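Local coordinates for protein disulfide isomerase (Pseudomonas aeruginosa, PDB 4N30), which probably acts as a thiol-disulfide oxidoreductase of the DsbA subfamily, with a thioredoxin fold, helping to introduce disulfide bonds into other proteins, at residues Leu42-Asn45 and His46-Tyr49; Gly137-Gly141 and Gly142-Phe146; Glu162-Asp165 and Ser166-Leu170; Gly201-Glu205 and Thr206-Ser210. One frame throughout, in Å; residues are numbered along the deposited sequence. Where two conformers were deposited one is given.

Contact 1 of 4, residues Leu42-Asn45 and His46-Tyr49; sequences LPAN and HSLY
L48 lies against A44 across a tight turn of the chain. Its side chain can be followed outward. CB of L48 sits 4.1 Å from CB of A44, an apolar contact, and also comes close to the carbonyl O of N45. CG stands anti to the backbone N (chi1 171°). This torsion carries the branch back along the preceding residues, where CD2 of L48 comes to 4.0 Å from the carbonyl O of A44. L48 has a second conformer.

The backbone reverses in a type I beta turn from N45 to L48. L48 N donates to N45 O at 3.1 Å, with an N-H...O angle of 159°. The amide nitrogen lies well above the carbonyl plane, 59° out of it. The turn leads into strand 48-49, an outermost strand of the thioredoxin-fold sheet. That strand runs antiparallel to strand 86-92, and both A44 and L48 touch V89 there.

S47 OG comes to 3.7 Å from CB of A44. It lies between the S47 backbone N and carbonyl carbon. One water joins the two limbs. It accepts from N45 N at 2.9 Å and is hydrogen-bonded to S47 OG at 2.7 Å. The same water lies over one face of the H46 ring, offset toward the rim. The H46 ring also meets the ring of F121 of helix 99-131.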
ATOM      1  N   LEU A  42     -15.871  -3.350   4.998  1.00 27.57           N
ATOM      2  CA  LEU A  42     -15.208  -3.016   6.289  1.00 28.63           C
ATOM      3  C   LEU A  42     -14.029  -2.060   6.138  1.00 35.41           C
ATOM      4  O   LEU A  42     -13.282  -2.215   5.177  1.00 32.42           O
ATOM      5  CB  LEU A  42     -14.714  -4.269   6.930  1.00 23.67           C
ATOM      6  CG  LEU A  42     -15.880  -5.108   7.414  1.00 23.12           C
ATOM      7  CD1 LEU A  42     -15.216  -6.400   7.849  1.00 22.65           C
ATOM      8  CD2 LEU A  42     -16.700  -4.433   8.516  1.00 20.31           C
ATOM      9  N   PRO A  43     -13.848  -1.133   7.102  1.00 33.75           N
ATOM     10  CA  PRO A  43     -12.705  -0.231   6.989  1.00 39.09           C
ATOM     11  C   PRO A  43     -11.337  -0.868   7.216  1.00 36.64           C
ATOM     12  O   PRO A  43     -11.162  -1.953   7.856  1.00 38.37           O
ATOM     13  CB  PRO A  43     -12.969   0.818   8.069  1.00 38.99           C
ATOM     14  CG  PRO A  43     -13.680   0.037   9.139  1.00 37.57           C
ATOM     15  CD  PRO A  43     -14.573  -0.931   8.388  1.00 36.83           C
ATOM     16  N   ALA A  44     -10.387  -0.152   6.620  1.00 35.13           N
ATOM     17  CA  ALA A  44      -8.968  -0.462   6.695  1.00 29.02           C
ATOM     18  C   ALA A  44      -8.486  -0.245   8.146  1.00 22.89           C
ATOM     19  O   ALA A  44      -8.889   0.686   8.861  1.00 28.12           O
ATOM     20  CB  ALA A  44      -8.170   0.418   5.727  1.00 32.22           C
ATOM     21  N   ASN A  45      -7.593  -1.124   8.519  1.00 21.65           N
ATOM     22  CA  ASN A  45      -6.952  -0.990   9.804  1.00 21.31           C
ATOM     23  C   ASN A  45      -5.446  -1.158   9.594  1.00 19.11           C
ATOM     24  O   ASN A  45      -4.712  -0.177   9.535  1.00 16.70           O
ATOM     25  CB  ASN A  45      -7.567  -1.928  10.824  1.00 21.87           C
ATOM     26  CG  ASN A  45      -6.909  -1.833  12.162  1.00 21.89           C
ATOM     27  OD1 ASN A  45      -5.863  -1.240  12.328  1.00 21.35           O
ATOM     28  ND2 ASN A  45      -7.571  -2.375  13.185  1.00 19.83           N
ATOM     29  N   HIS A  46      -4.974  -2.402   9.442  1.00 15.38           N
ATOM     30  CA  HIS A  46      -3.547  -2.607   9.373  1.00 14.33           C
ATOM     31  C   HIS A  46      -2.937  -1.964   8.100  1.00 13.15           C
ATOM     32  O   HIS A  46      -1.796  -1.593   8.181  1.00 13.42           O
ATOM     33  CB  HIS A  46      -3.143  -4.088   9.416  1.00 14.05           C
ATOM     34  CG  HIS A  46      -3.733  -4.946   8.361  1.00 15.13           C
ATOM     35  ND1 HIS A  46      -3.089  -5.313   7.198  1.00 16.51           N
ATOM     36  CD2 HIS A  46      -4.998  -5.582   8.307  1.00 15.78           C
ATOM     37  CE1 HIS A  46      -3.901  -6.160   6.477  1.00 12.51           C
ATOM     38  NE2 HIS A  46      -5.071  -6.319   7.162  1.00 21.83           N
ATOM     39  N   SER A  47      -3.733  -1.838   7.034  1.00 14.20           N
ATOM     40  CA  SER A  47      -3.214  -1.225   5.806  1.00 13.19           C
ATOM     41  C   SER A  47      -3.377   0.285   5.746  1.00 12.22           C
ATOM     42  O   SER A  47      -3.039   0.881   4.682  1.00 12.20           O
ATOM     43  CB  SER A  47      -3.889  -1.929   4.601  1.00 16.14           C
ATOM     44  OG  SER A  47      -5.291  -1.712   4.641  1.00 20.48           O
ATOM     45  N   LEU A  48      -3.864   0.912   6.798  1.00 12.73           N
ATOM     46  CA  LEU A  48      -4.196   2.360   6.904  0.50 11.59           C
ATOM     47  C   LEU A  48      -3.063   3.082   7.585  1.00 11.52           C
ATOM     48  O   LEU A  48      -2.593   2.623   8.638  1.00 12.88           O
ATOM     49  CB  LEU A  48      -5.396   2.578   7.862  0.50 13.03           C
ATOM     50  CG  LEU A  48      -5.705   4.051   8.236  0.50 12.70           C
ATOM     51  CD1 LEU A  48      -6.118   4.886   7.034  0.50 13.92           C
ATOM     52  CD2 LEU A  48      -6.785   4.078   9.295  0.50 12.98           C
ATOM     53  N   TYR A  49      -2.600   4.220   7.026  1.00 11.50           N
ATOM     54  CA  TYR A  49      -1.640   5.098   7.669  1.00 10.75           C
ATOM     55  C   TYR A  49      -2.297   6.440   7.752  1.00 13.25           C
ATOM     56  O   TYR A  49      -2.801   6.990   6.764  1.00 12.46           O
ATOM     57  CB  TYR A  49      -0.367   5.158   6.816  1.00 12.34           C
ATOM     58  CG  TYR A  49       0.700   5.984   7.442  1.00 13.27           C
ATOM     59  CD1 TYR A  49       1.495   5.482   8.497  1.00 14.29           C
ATOM     60  CD2 TYR A  49       0.883   7.312   7.046  1.00 12.56           C
ATOM     61  CE1 TYR A  49       2.436   6.338   9.107  1.00 15.55           C
ATOM     62  CE2 TYR A  49       1.811   8.192   7.659  1.00 13.02           C
ATOM     63  CZ  TYR A  49       2.565   7.622   8.682  1.00 15.30           C
ATOM     64  OH  TYR A  49       3.495   8.397   9.328  1.00 19.31           O
TER
HETATM   65  O   HOH W   1      -6.579  -3.119   6.612  1.00 31.52           O

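Contact 2 of 4, residues Gly137-Gly141 and Gly142-Phe146; sequences GGLPG and GTLDF
L139 and T143 meet where the chain folds back on itself through P140, G141 and G142. CB of L139 touches the carbonyl O of T143 at 3.6 Å. L139 also packs on L144, with CD2 of L139 4.1 Å from CD1 of L144. The two leucine side chains cross obliquely. CG of L144 is anti to its own backbone N (chi1 -179°), which carries CD1 to the L139 branch.

Two successive backbone bonds hold the bend. G142 N donates to L139 O at 2.9 Å, and T143 N donates to P140 O, also at 2.9 Å. The second is the straighter, with an N-H...O angle of 164°. Both nitrogens sit above the carbonyl planes they approach. A side-chain bond is added: T143 OG1 donates to G141 O at 3.2 Å, from 68° out of the carbonyl plane. G141 and G142 both have positive phi, in the left-handed helical region of backbone conformation.

Further out, G142 O accepts from H104 NE2, and G138 N donates to E65 OE2. D145 N is held by Q131 OE1. The whole bend lies in the loop between helix 99-131 and helix 151-160. Its leucines face the long helix: L139 rests on L108, and L144 on I128 and Q131.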
ATOM      1  N   GLY A 137      14.528  -9.428  -7.613  1.00 10.82           N
ATOM      2  CA  GLY A 137      15.559 -10.186  -6.858  1.00 11.72           C
ATOM      3  C   GLY A 137      15.085 -10.606  -5.494  1.00 12.19           C
ATOM      4  O   GLY A 137      15.516 -11.685  -4.985  1.00 12.63           O
ATOM      5  N   GLY A 138      14.175  -9.865  -4.844  1.00 10.51           N
ATOM      6  CA  GLY A 138      13.565 -10.335  -3.592  1.00 11.01           C
ATOM      7  C   GLY A 138      14.511 -10.288  -2.399  1.00 11.12           C
ATOM      8  O   GLY A 138      15.695  -9.850  -2.422  1.00 10.89           O
ATOM      9  N   LEU A 139      13.961 -10.770  -1.285  1.00 11.76           N
ATOM     10  CA  LEU A 139      14.699 -10.880  -0.011  1.00 11.95           C
ATOM     11  C   LEU A 139      15.690 -12.042  -0.156  1.00 12.45           C
ATOM     12  O   LEU A 139      15.369 -13.092  -0.745  1.00 13.52           O
ATOM     13  CB  LEU A 139      13.726 -11.190   1.115  1.00 11.95           C
ATOM     14  CG  LEU A 139      12.696 -10.091   1.380  1.00 12.85           C
ATOM     15  CD1 LEU A 139      11.506 -10.609   2.191  1.00 13.51           C
ATOM     16  CD2 LEU A 139      13.381  -8.973   2.130  1.00 13.40           C
ATOM     17  N   PRO A 140      16.851 -11.980   0.439  1.00 12.54           N
ATOM     18  CA  PRO A 140      17.788 -13.130   0.433  1.00 13.94           C
ATOM     19  C   PRO A 140      17.137 -14.329   1.077  1.00 13.96           C
ATOM     20  O   PRO A 140      16.595 -14.261   2.195  1.00 13.47           O
ATOM     21  CB  PRO A 140      18.913 -12.584   1.309  1.00 14.38           C
ATOM     22  CG  PRO A 140      18.958 -11.129   1.006  1.00 17.81           C
ATOM     23  CD  PRO A 140      17.417 -10.821   1.122  1.00 14.89           C
ATOM     24  N   GLY A 141      17.103 -15.467   0.382  1.00 13.89           N
ATOM     25  CA  GLY A 141      16.475 -16.662   0.868  1.00 17.39           C
ATOM     26  C   GLY A 141      14.963 -16.511   1.058  1.00 16.59           C
ATOM     27  O   GLY A 141      14.317 -17.272   1.796  1.00 19.12           O
ATOM     28  N   GLY A 142      14.373 -15.439   0.536  1.00 15.56           N
ATOM     29  CA  GLY A 142      12.961 -15.152   0.831  1.00 16.34           C
ATOM     30  C   GLY A 142      12.722 -14.712   2.289  1.00 16.47           C
ATOM     31  O   GLY A 142      11.525 -14.604   2.746  1.00 16.64           O
ATOM     32  N   THR A 143      13.800 -14.406   3.045  1.00 14.61           N
ATOM     33  CA  THR A 143      13.670 -14.273   4.499  1.00 15.81           C
ATOM     34  C   THR A 143      13.715 -12.842   4.890  1.00 16.80           C
ATOM     35  O   THR A 143      14.602 -12.068   4.451  1.00 21.14           O
ATOM     36  CB  THR A 143      14.854 -15.047   5.168  1.00 18.61           C
ATOM     37  OG1 THR A 143      14.802 -16.418   4.791  1.00 19.66           O
ATOM     38  CG2 THR A 143      14.866 -14.852   6.668  1.00 20.48           C
ATOM     39  N   LEU A 144      12.760 -12.402   5.694  1.00 14.49           N
ATOM     40  CA  LEU A 144      12.755 -11.029   6.222  1.00 15.33           C
ATOM     41  C   LEU A 144      13.428 -10.982   7.568  1.00 15.93           C
ATOM     42  O   LEU A 144      13.069 -11.821   8.436  1.00 16.71           O
ATOM     43  CB  LEU A 144      11.268 -10.539   6.343  1.00 14.83           C
ATOM     44  CG  LEU A 144      11.148  -9.104   6.854  1.00 15.26           C
ATOM     45  CD1 LEU A 144      11.705  -8.161   5.802  1.00 17.63           C
ATOM     46  CD2 LEU A 144       9.626  -8.844   6.925  1.00 17.33           C
ATOM     47  N   ASP A 145      14.371 -10.063   7.809  1.00 15.42           N
ATOM     48  CA  ASP A 145      14.953  -9.877   9.155  1.00 17.37           C
ATOM     49  C   ASP A 145      14.106  -8.886   9.906  1.00 18.48           C
ATOM     50  O   ASP A 145      14.175  -7.680   9.693  1.00 17.71           O
ATOM     51  CB  ASP A 145      16.365  -9.270   8.959  1.00 19.01           C
ATOM     52  CG  ASP A 145      17.171  -9.256  10.219  1.00 24.32           C
ATOM     53  OD1 ASP A 145      16.637  -9.590  11.301  1.00 25.51           O
ATOM     54  OD2 ASP A 145      18.348  -8.890  10.125  1.00 29.35           O
ATOM     55  N   PHE A 146      13.234  -9.376  10.761  1.00 17.64           N
ATOM     56  CA  PHE A 146      12.330  -8.437  11.470  1.00 19.60           C
ATOM     57  C   PHE A 146      12.107  -9.075  12.812  1.00 19.73           C
ATOM     58  O   PHE A 146      11.055  -9.691  13.041  1.00 19.52           O
ATOM     59  CB  PHE A 146      10.981  -8.286  10.687  1.00 22.95           C
ATOM     60  CG  PHE A 146      10.055  -7.135  11.205  1.00 25.77           C
ATOM     61  CD1 PHE A 146      10.246  -6.524  12.460  1.00 27.39           C
ATOM     62  CD2 PHE A 146       8.937  -6.745  10.473  1.00 32.01           C
ATOM     63  CE1 PHE A 146       9.400  -5.460  12.899  1.00 26.99           C
ATOM     64  CE2 PHE A 146       8.090  -5.718  10.919  1.00 24.91           C
ATOM     65  CZ  PHE A 146       8.313  -5.093  12.144  1.00 29.80           C
TER

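Contact 3 of 4, residues Glu162-Asp165 and Ser166-Leu170; sequences ELID and SDIKL
E162 O is gripped twice by S166. S166 N donates to E162 O at 2.9 Å, and S166 OG donates to the same E162 O at 3.0 Å. The two donors reach the oxygen from opposite faces of its carbonyl plane. OG gets there because it lies beside the backbone N, anti to the carbonyl carbon (chi1 -76°). The serine thus folds back onto the preceding turn of helix 162-177. S166 has a second conformer, and the OG bond is claimed for this one alone.

One turn on, D165 and K169 form a salt bridge at the i, i+4 spacing. K169 NZ donates to D165 OD2 at 2.8 Å. It comes in on the syn side of the carboxylate, 20° out of its plane. CG of D165 is anti to the backbone N (chi1 175°), and the lysine chain is extended beyond CG. CE of K169 also lies close to D165 OD2, at 3.4 Å. K169 too has a second conformer, and the bridge holds for the one described.

The backbones of these two residues are joined as well. K169 N donates to D165 O at 3.0 Å in a nearly straight bond. I168 N makes the same kind of bond to I164 O. On the buried side of the helix, CD1 of I164 and CD1 of I168 lie 4.4 Å apart. Both isoleucines touch R107 of helix 99-131. I164 also meets C111, which is disulfide-bonded to C157.

R107 NE makes a long, weak ion pair with the other D165 oxygen, OD1. K169 probably does most to stabilise the carboxylate charge, with R107 adding at most a little.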
ATOM      1  N   GLU A 162      -4.884 -18.479   3.244  1.00 15.84           N
ATOM      2  CA  GLU A 162      -5.586 -18.184   1.995  1.00 15.31           C
ATOM      3  C   GLU A 162      -6.428 -16.963   2.106  1.00 14.86           C
ATOM      4  O   GLU A 162      -6.732 -16.379   1.051  1.00 15.69           O
ATOM      5  CB  GLU A 162      -6.465 -19.368   1.592  1.00 18.38           C
ATOM      6  CG  GLU A 162      -5.676 -20.665   1.400  1.00 26.60           C
ATOM      7  CD  GLU A 162      -6.570 -21.814   0.954  1.00 36.45           C
ATOM      8  OE1 GLU A 162      -7.058 -22.570   1.835  1.00 36.25           O
ATOM      9  OE2 GLU A 162      -6.844 -21.904  -0.262  1.00 39.88           O
ATOM     10  N   LEU A 163      -6.808 -16.538   3.315  1.00 15.34           N
ATOM     11  CA  LEU A 163      -7.574 -15.295   3.464  1.00 14.83           C
ATOM     12  C   LEU A 163      -6.738 -14.118   3.007  1.00 15.41           C
ATOM     13  O   LEU A 163      -7.209 -13.268   2.220  1.00 15.43           O
ATOM     14  CB  LEU A 163      -8.093 -15.162   4.856  1.00 15.65           C
ATOM     15  CG  LEU A 163      -9.097 -16.246   5.387  1.00 18.18           C
ATOM     16  CD1 LEU A 163      -9.471 -16.001   6.843  1.00 20.64           C
ATOM     17  CD2 LEU A 163     -10.379 -16.173   4.591  1.00 22.08           C
ATOM     18  N   ILE A 164      -5.475 -14.091   3.479  1.00 13.50           N
ATOM     19  CA  ILE A 164      -4.618 -12.963   3.090  1.00 14.44           C
ATOM     20  C   ILE A 164      -4.292 -12.997   1.605  1.00 14.17           C
ATOM     21  O   ILE A 164      -4.226 -11.969   0.902  1.00 15.21           O
ATOM     22  CB  ILE A 164      -3.414 -12.713   4.004  1.00 14.15           C
ATOM     23  CG1 ILE A 164      -2.536 -13.884   3.991  1.00 14.98           C
ATOM     24  CG2 ILE A 164      -3.940 -12.337   5.387  1.00 16.42           C
ATOM     25  CD1 ILE A 164      -1.307 -13.765   3.072  1.00 17.78           C
ATOM     26  N   ASP A 165      -4.128 -14.215   1.077  1.00 14.03           N
ATOM     27  CA  ASP A 165      -3.814 -14.397  -0.372  1.00 16.61           C
ATOM     28  C   ASP A 165      -4.987 -13.853  -1.153  1.00 18.17           C
ATOM     29  O   ASP A 165      -4.742 -13.104  -2.159  1.00 17.19           O
ATOM     30  CB  ASP A 165      -3.608 -15.916  -0.647  1.00 20.70           C
ATOM     31  CG  ASP A 165      -3.407 -16.282  -2.115  1.00 26.62           C
ATOM     32  OD1 ASP A 165      -2.352 -15.928  -2.652  1.00 30.58           O
ATOM     33  OD2 ASP A 165      -4.299 -17.004  -2.662  1.00 32.68           O
ATOM     34  N   SER A 166      -6.213 -14.115  -0.723  1.00 16.54           N
ATOM     35  CA  SER A 166      -7.437 -13.668  -1.368  0.50 19.23           C
ATOM     36  C   SER A 166      -7.482 -12.179  -1.367  1.00 18.44           C
ATOM     37  O   SER A 166      -7.901 -11.561  -2.373  1.00 18.64           O
ATOM     38  CB  SER A 166      -8.639 -14.118  -0.573  0.50 21.22           C
ATOM     39  OG  SER A 166      -8.895 -15.490  -0.761  0.50 25.92           O
ATOM     40  N   ASP A 167      -7.036 -11.551  -0.248  1.00 15.99           N
ATOM     41  CA  ASP A 167      -7.165 -10.118  -0.126  1.00 16.57           C
ATOM     42  C   ASP A 167      -6.175  -9.457  -1.071  1.00 14.58           C
ATOM     43  O   ASP A 167      -6.507  -8.401  -1.667  1.00 15.40           O
ATOM     44  CB  ASP A 167      -6.856  -9.667   1.267  1.00 15.41           C
ATOM     45  CG  ASP A 167      -7.960 -10.059   2.253  1.00 17.29           C
ATOM     46  OD1 ASP A 167      -9.023 -10.488   1.764  1.00 21.38           O
ATOM     47  OD2 ASP A 167      -7.701  -9.974   3.442  1.00 17.11           O
ATOM     48  N   ILE A 168      -4.995  -9.997  -1.210  1.00 13.92           N
ATOM     49  CA  ILE A 168      -4.031  -9.508  -2.206  1.00 13.22           C
ATOM     50  C   ILE A 168      -4.588  -9.611  -3.618  1.00 14.66           C
ATOM     51  O   ILE A 168      -4.542  -8.647  -4.409  1.00 14.69           O
ATOM     52  CB  ILE A 168      -2.740 -10.244  -2.062  1.00 12.36           C
ATOM     53  CG1 ILE A 168      -2.155  -9.877  -0.681  1.00 12.22           C
ATOM     54  CG2 ILE A 168      -1.770  -9.840  -3.187  1.00 13.44           C
ATOM     55  CD1 ILE A 168      -1.123 -10.893  -0.278  1.00 13.48           C
ATOM     56  N   LYS A 169      -5.115 -10.782  -3.964  1.00 15.95           N
ATOM     57  CA  LYS A 169      -5.725 -11.026  -5.254  0.50 16.37           C
ATOM     58  C   LYS A 169      -6.860 -10.088  -5.526  1.00 17.61           C
ATOM     59  O   LYS A 169      -6.992  -9.627  -6.684  1.00 16.52           O
ATOM     60  CB  LYS A 169      -6.180 -12.493  -5.362  0.50 17.41           C
ATOM     61  CG  LYS A 169      -5.016 -13.470  -5.478  0.50 19.16           C
ATOM     62  CD  LYS A 169      -5.488 -14.927  -5.507  0.50 22.15           C
ATOM     63  CE  LYS A 169      -4.399 -15.898  -5.926  0.50 22.33           C
ATOM     64  NZ  LYS A 169      -4.726 -17.256  -5.371  0.50 24.37           N
ATOM     65  N   LEU A 170      -7.676  -9.748  -4.548  1.00 14.64           N
ATOM     66  CA  LEU A 170      -8.787  -8.840  -4.706  1.00 19.03           C
ATOM     67  C   LEU A 170      -8.274  -7.454  -5.071  1.00 16.08           C
ATOM     68  O   LEU A 170      -8.846  -6.763  -5.956  1.00 15.20           O
ATOM     69  CB  LEU A 170      -9.635  -8.735  -3.419  1.00 20.38           C
ATOM     70  CG  LEU A 170     -10.902  -7.878  -3.561  1.00 23.68           C
ATOM     71  CD1 LEU A 170     -11.776  -8.461  -4.694  1.00 29.32           C
ATOM     72  CD2 LEU A 170     -11.665  -7.878  -2.239  1.00 26.31           C
TER

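Contact 4 of 4, residues Gly201-Glu205 and Thr206-Ser210; sequences GMADE and TTLLS
D204 and T207 stand at about a right angle to each other at the start of helix 205-216. D204 is the N-cap. D204 OD1 accepts from T207 N at 3.0 Å, with an N-H...O angle of 169°. The bond meets OD1 nearly along its C-O axis. CG of D204 lies between its backbone N and carbonyl carbon (chi1 63°), which brings the carboxylate over the first turn. OG1 of T207 lies 3.1 Å from D204 OD1.

The other branch of T207, CG2, touches CB of A203 at 3.6 Å. L208 reaches A203 as well, with CD2 of L208 3.9 Å from CB of A203. The A203 methyl thus touches both residues. A203 and L208 also rest on L186 of strand 185-190, and L208 packs on W79 of helix 67-81. A203 O accepts from Y72 OH of that helix. A203 and L208 thus join the last helix to the sheet of the thioredoxin fold.

The first backbone bonds of the helix follow. L208 N donates to D204 O, and L209 N donates to E205 O. CG of L209 lies 3.3 Å from E205 O. A water bridges D204 N and T207 OG1: it accepts from D204 N at 3.0 Å and is hydrogen-bonded to T207 OG1 at 3.0 Å.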
ATOM      1  N   GLY A 201       1.639   7.300 -11.329  1.00 13.29           N
ATOM      2  CA  GLY A 201       3.016   7.821 -11.076  1.00 14.97           C
ATOM      3  C   GLY A 201       3.193   8.385  -9.701  1.00 12.06           C
ATOM      4  O   GLY A 201       2.341   8.285  -8.780  1.00 13.04           O
ATOM      5  N   MET A 202       4.439   8.827  -9.515  1.00 13.16           N
ATOM      6  CA  MET A 202       4.921   9.446  -8.284  1.00 14.20           C
ATOM      7  C   MET A 202       4.407  10.853  -8.119  1.00 13.69           C
ATOM      8  O   MET A 202       5.194  11.850  -8.194  1.00 16.22           O
ATOM      9  CB  MET A 202       6.445   9.357  -8.112  1.00 13.34           C
ATOM     10  CG  MET A 202       6.924   7.900  -8.121  1.00 13.93           C
ATOM     11  SD  MET A 202       8.739   7.803  -7.905  1.00 17.14           S
ATOM     12  CE  MET A 202       9.297   8.776  -9.246  1.00 20.54           C
ATOM     13  N   ALA A 203       3.135  11.017  -7.794  1.00 13.36           N
ATOM     14  CA  ALA A 203       2.507  12.352  -7.745  1.00 14.19           C
ATOM     15  C   ALA A 203       3.185  13.216  -6.684  1.00 14.62           C
ATOM     16  O   ALA A 203       3.199  12.854  -5.497  1.00 15.76           O
ATOM     17  CB  ALA A 203       1.028  12.172  -7.415  1.00 13.74           C
ATOM     18  N   ASP A 204       3.587  14.440  -7.105  1.00 15.15           N
ATOM     19  CA  ASP A 204       4.199  15.434  -6.256  1.00 15.22           C
ATOM     20  C   ASP A 204       3.146  16.262  -5.547  1.00 15.75           C
ATOM     21  O   ASP A 204       1.936  15.992  -5.649  1.00 15.37           O
ATOM     22  CB  ASP A 204       5.184  16.362  -7.017  1.00 14.81           C
ATOM     23  CG  ASP A 204       4.570  17.157  -8.058  1.00 18.64           C
ATOM     24  OD1 ASP A 204       3.391  17.485  -8.043  1.00 16.99           O
ATOM     25  OD2 ASP A 204       5.236  17.474  -9.084  1.00 25.66           O
ATOM     26  N   GLU A 205       3.539  17.169  -4.670  1.00 15.85           N
ATOM     27  CA  GLU A 205       2.518  17.839  -3.869  1.00 15.45           C
ATOM     28  C   GLU A 205       1.558  18.605  -4.746  1.00 14.21           C
ATOM     29  O   GLU A 205       0.371  18.658  -4.376  1.00 13.87           O
ATOM     30  CB  GLU A 205       3.109  18.741  -2.799  1.00 17.56           C
ATOM     31  CG  GLU A 205       3.913  19.912  -3.312  1.00 26.79           C
ATOM     32  CD  GLU A 205       4.611  20.707  -2.186  1.00 32.66           C
ATOM     33  OE1 GLU A 205       4.399  20.436  -0.936  1.00 31.73           O
ATOM     34  OE2 GLU A 205       5.353  21.650  -2.572  1.00 44.18           O
ATOM     35  N   THR A 206       2.002  19.200  -5.856  1.00 12.85           N
ATOM     36  CA  THR A 206       1.128  19.989  -6.708  1.00 13.32           C
ATOM     37  C   THR A 206       0.029  19.093  -7.318  1.00 12.93           C
ATOM     38  O   THR A 206      -1.143  19.450  -7.481  1.00 12.47           O
ATOM     39  CB  THR A 206       1.885  20.680  -7.793  1.00 14.36           C
ATOM     40  OG1 THR A 206       2.931  21.411  -7.118  1.00 16.00           O
ATOM     41  CG2 THR A 206       0.961  21.573  -8.651  1.00 16.79           C
ATOM     42  N   THR A 207       0.455  17.907  -7.770  1.00 11.96           N
ATOM     43  CA  THR A 207      -0.429  16.894  -8.295  1.00 11.99           C
ATOM     44  C   THR A 207      -1.465  16.468  -7.232  1.00 11.39           C
ATOM     45  O   THR A 207      -2.678  16.389  -7.539  1.00 11.39           O
ATOM     46  CB  THR A 207       0.379  15.742  -8.882  1.00 12.81           C
ATOM     47  OG1 THR A 207       1.228  16.307  -9.921  1.00 15.39           O
ATOM     48  CG2 THR A 207      -0.577  14.702  -9.461  1.00 14.11           C
ATOM     49  N   LEU A 208      -1.038  16.191  -6.015  1.00 11.01           N
ATOM     50  CA  LEU A 208      -1.949  15.772  -4.995  1.00 10.21           C
ATOM     51  C   LEU A 208      -2.963  16.887  -4.697  1.00 11.22           C
ATOM     52  O   LEU A 208      -4.165  16.644  -4.562  1.00 11.53           O
ATOM     53  CB  LEU A 208      -1.210  15.401  -3.700  1.00 12.89           C
ATOM     54  CG  LEU A 208      -0.331  14.147  -3.821  1.00 11.87           C
ATOM     55  CD1 LEU A 208       0.422  13.912  -2.540  1.00 14.83           C
ATOM     56  CD2 LEU A 208      -1.080  12.898  -4.197  1.00 13.76           C
ATOM     57  N   LEU A 209      -2.450  18.101  -4.496  1.00 11.29           N
ATOM     58  CA  LEU A 209      -3.353  19.237  -4.167  1.00 11.88           C
ATOM     59  C   LEU A 209      -4.323  19.471  -5.256  1.00 10.86           C
ATOM     60  O   LEU A 209      -5.508  19.792  -5.039  1.00 10.96           O
ATOM     61  CB  LEU A 209      -2.540  20.538  -3.923  1.00 12.16           C
ATOM     62  CG  LEU A 209      -1.692  20.503  -2.643  1.00 12.14           C
ATOM     63  CD1 LEU A 209      -0.718  21.683  -2.625  1.00 16.13           C
ATOM     64  CD2 LEU A 209      -2.606  20.448  -1.429  1.00 14.85           C
ATOM     65  N   SER A 210      -3.839  19.462  -6.525  1.00 12.01           N
ATOM     66  CA  SER A 210      -4.767  19.694  -7.627  1.00 11.17           C
ATOM     67  C   SER A 210      -5.783  18.589  -7.862  1.00 11.13           C
ATOM     68  O   SER A 210      -6.903  18.850  -8.276  1.00 11.19           O
ATOM     69  CB  SER A 210      -4.035  20.071  -8.926  1.00 11.77           C
ATOM     70  OG  SER A 210      -3.197  19.062  -9.424  1.00 12.17           O
TER
HETATM   71  O   HOH W   2       3.724  14.739 -10.075  1.00 23.21           O

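Overall arrangement
The contacts come in series along the chain, each closing before the next opens. Contact 1 leads into strand 48-49 at one edge of the five-stranded sheet. Contact 4 follows strand 196-200 at the other edge and starts helix 205-216. Contact 2 is in the loop before helix 151-160, and contact 3 is on helix 162-177. Contacts 1, 2 and 3 all touch helix 99-131. Contacts 1 and 3 are nearest, with centres about 15 Å apart. Contacts 2 and 4 lie about 32 Å apart, on opposite sides of the chain's centre. Contacts 1 and 4 thus lie by the two edge strands, while contacts 2 and 3 belong to the helical region inserted in the thioredoxin fold, as in DsbA proteins.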